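Side-chain contact in endoglucanase, family GH5 (PDB 6GL2), which hydrolyses hemicellulose as a family 5 glycoside hydrolase, with mixed-linked glucan a likely substrate: residues G274-T279 with L288-F293. Residues are numbered along the deposited sequence; the frame is centred on the assembly and turned at random. Where two conformers were deposited one is given.
Sequences GEWGST and LAHAEF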
loop_
_atom_site.group_PDB
_atom_site.type_symbol
_atom_site.label_atom_id
_atom_site.label_comp_id
_atom_site.label_asym_id
_atom_site.label_seq_id
_atom_site.Cartn_x
_atom_site.Cartn_y
_atom_site.Cartn_z
ATOM N N GLY A 274 3.258 1.103 -3.626
ATOM C CA GLY A 274 2.742 0.143 -2.632
ATOM C C GLY A 274 1.922 -0.959 -3.278
ATOM O O GLY A 274 1.746 -2.026 -2.635
ATOM N N GLU A 275 1.542 -0.817 -4.541
ATOM C CA GLU A 275 1.039 -1.885 -5.346
ATOM C C GLU A 275 1.440 -1.680 -6.784
ATOM O O GLU A 275 1.423 -0.544 -7.305
ATOM C CB GLU A 275 -0.516 -1.984 -5.379
ATOM C CG GLU A 275 -1.116 -2.179 -3.998
ATOM C CD GLU A 275 -2.635 -2.197 -4.023
ATOM O OE1 GLU A 275 -3.268 -2.311 -5.082
ATOM O OE2 GLU A 275 -3.229 -2.126 -2.883
ATOM N N TRP A 276 1.716 -2.797 -7.451
ATOM C CA TRP A 276 1.899 -2.932 -8.902
ATOM C C TRP A 276 1.925 -4.411 -9.179
ATOM O O TRP A 276 1.878 -5.231 -8.240
ATOM C CB TRP A 276 3.214 -2.271 -9.370
ATOM C CG TRP A 276 4.401 -2.972 -8.864
ATOM C CD1 TRP A 276 4.935 -2.917 -7.579
ATOM C CD2 TRP A 276 5.206 -3.921 -9.563
ATOM N NE1 TRP A 276 6.004 -3.757 -7.475
ATOM C CE2 TRP A 276 6.227 -4.378 -8.655
ATOM C CE3 TRP A 276 5.268 -4.328 -10.871
ATOM C CZ2 TRP A 276 7.241 -5.268 -9.060
ATOM C CZ3 TRP A 276 6.245 -5.251 -11.284
ATOM C CH2 TRP A 276 7.254 -5.669 -10.394
ATOM N N GLY A 277 1.987 -4.790 -10.458
ATOM C CA GLY A 277 2.123 -6.141 -10.901
ATOM C C GLY A 277 1.243 -6.442 -12.069
ATOM O O GLY A 277 0.681 -5.501 -12.651
ATOM N N SER A 278 1.242 -7.702 -12.488
ATOM C CA SER A 278 0.421 -8.082 -13.647
ATOM C C SER A 278 -0.379 -9.287 -13.336
ATOM O O SER A 278 0.101 -10.184 -12.661
ATOM C CB SER A 278 1.322 -8.318 -14.904
ATOM O OG SER A 278 2.260 -9.330 -14.626
ATOM N N THR A 279 -1.564 -9.372 -13.860
ATOM C CA THR A 279 -2.418 -10.539 -13.735
ATOM C C THR A 279 -1.915 -11.612 -14.736
ATOM O O THR A 279 -1.259 -11.291 -15.730
ATOM C CB THR A 279 -3.874 -10.138 -13.988
ATOM O OG1 THR A 279 -4.730 -11.135 -13.388
ATOM C CG2 THR A 279 -4.223 -9.864 -15.479
ATOM N N LEU A 288 7.291 -12.065 -16.648
ATOM C CA LEU A 288 8.581 -12.047 -16.082
ATOM C C LEU A 288 9.431 -10.865 -16.587
ATOM O O LEU A 288 10.111 -10.162 -15.784
ATOM C CB LEU A 288 9.376 -13.354 -16.405
ATOM C CG LEU A 288 10.754 -13.473 -15.814
ATOM C CD1 LEU A 288 10.840 -13.248 -14.293
ATOM C CD2 LEU A 288 11.389 -14.825 -16.237
ATOM N N ALA A 289 9.438 -10.647 -17.903
ATOM C CA ALA A 289 10.147 -9.505 -18.490
ATOM C C ALA A 289 9.657 -8.175 -17.921
ATOM O O ALA A 289 10.434 -7.329 -17.575
ATOM C CB ALA A 289 10.000 -9.464 -20.012
ATOM N N HIS A 290 8.361 -8.031 -17.805
ATOM C CA HIS A 290 7.750 -6.818 -17.264
ATOM C C HIS A 290 8.164 -6.654 -15.778
ATOM O O HIS A 290 8.561 -5.561 -15.348
ATOM C CB HIS A 290 6.233 -6.936 -17.375
ATOM C CG HIS A 290 5.538 -5.817 -16.689
ATOM N ND1 HIS A 290 5.107 -5.925 -15.372
ATOM C CD2 HIS A 290 5.132 -4.569 -17.138
ATOM C CE1 HIS A 290 4.465 -4.824 -15.077
ATOM N NE2 HIS A 290 4.581 -3.926 -16.101
ATOM N N ALA A 291 8.114 -7.736 -14.955
ATOM C CA ALA A 291 8.482 -7.651 -13.543
ATOM C C ALA A 291 9.909 -7.223 -13.375
ATOM O O ALA A 291 10.253 -6.368 -12.529
ATOM C CB ALA A 291 8.107 -8.962 -12.810
ATOM N N GLU A 292 10.782 -7.892 -14.140
ATOM C CA GLU A 292 12.217 -7.575 -14.081
ATOM C C GLU A 292 12.478 -6.082 -14.362
ATOM O O GLU A 292 13.222 -5.414 -13.674
ATOM C CB GLU A 292 12.948 -8.427 -15.175
ATOM C CG GLU A 292 13.230 -9.908 -14.848
ATOM C CD GLU A 292 13.715 -10.750 -16.000
ATOM O OE1 GLU A 292 13.640 -10.265 -17.162
ATOM O OE2 GLU A 292 14.123 -11.935 -15.750
ATOM N N PHE A 293 11.839 -5.609 -15.438
ATOM C CA PHE A 293 12.085 -4.232 -15.936
ATOM C C PHE A 293 11.506 -3.162 -14.983
ATOM O O PHE A 293 12.100 -2.195 -14.610
ATOM C CB PHE A 293 11.474 -4.047 -17.305
ATOM C CG PHE A 293 11.873 -2.745 -17.969
ATOM C CD1 PHE A 293 13.057 -2.610 -18.748
ATOM C CD2 PHE A 293 11.128 -1.597 -17.759
ATOM C CE1 PHE A 293 13.384 -1.400 -19.337
ATOM C CE2 PHE A 293 11.491 -0.351 -18.359
ATOM C CZ PHE A 293 12.622 -0.265 -19.131
HETATM O O HOH W 1 4.771 -8.520 -14.314
#
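Two torsions bring Trp276 and His290 together: the indole carbon CG sits between the backbone N and carbonyl carbon of its own residue (chi1 67°), while CG of His290 lies opposite its backbone N (chi1 173°). The setting is the beta-alpha-beta unit of strand 271-276, helix 284-301 and strand 304-307 in a TIM barrel, and it illustrates how an aromatic on a barrel strand can pack its ring edge on the helix that follows. Trp276 meets the helix with the six-membered end of its ring. Its edge is directed at the backbone of Ala291, whose CA lies in the indole plane, 3.9 Å from CH2. The methyl CB of Ala291 adds a looser apolar touch to CH2 at 4.2 Å, and the carbonyl O of Ala291 approaches CH2 obliquely at 3.7 Å. CE1 of His290 also reaches the indole edge, 4.2 Å from CZ3. Around the indole, Tyr294 of the same helix stacks on the ring, while Trp307 of strand 304-307 meets it edge-to-face. Past Trp276 the backbone is extended at Gly277, with a positive phi of 138°. The imidazole is held at both nitrogens: NE2 hydrogen-bonds to Phe230 O. The His290 side chain is about 7 Å, at its nearest, from that of Asp248, a magnesium ligand seen in another structure of this protein. On the other nitrogen, a water bridges the segments, 2.8 Å from His290 ND1 and 2.7 Å from Ser278 OG.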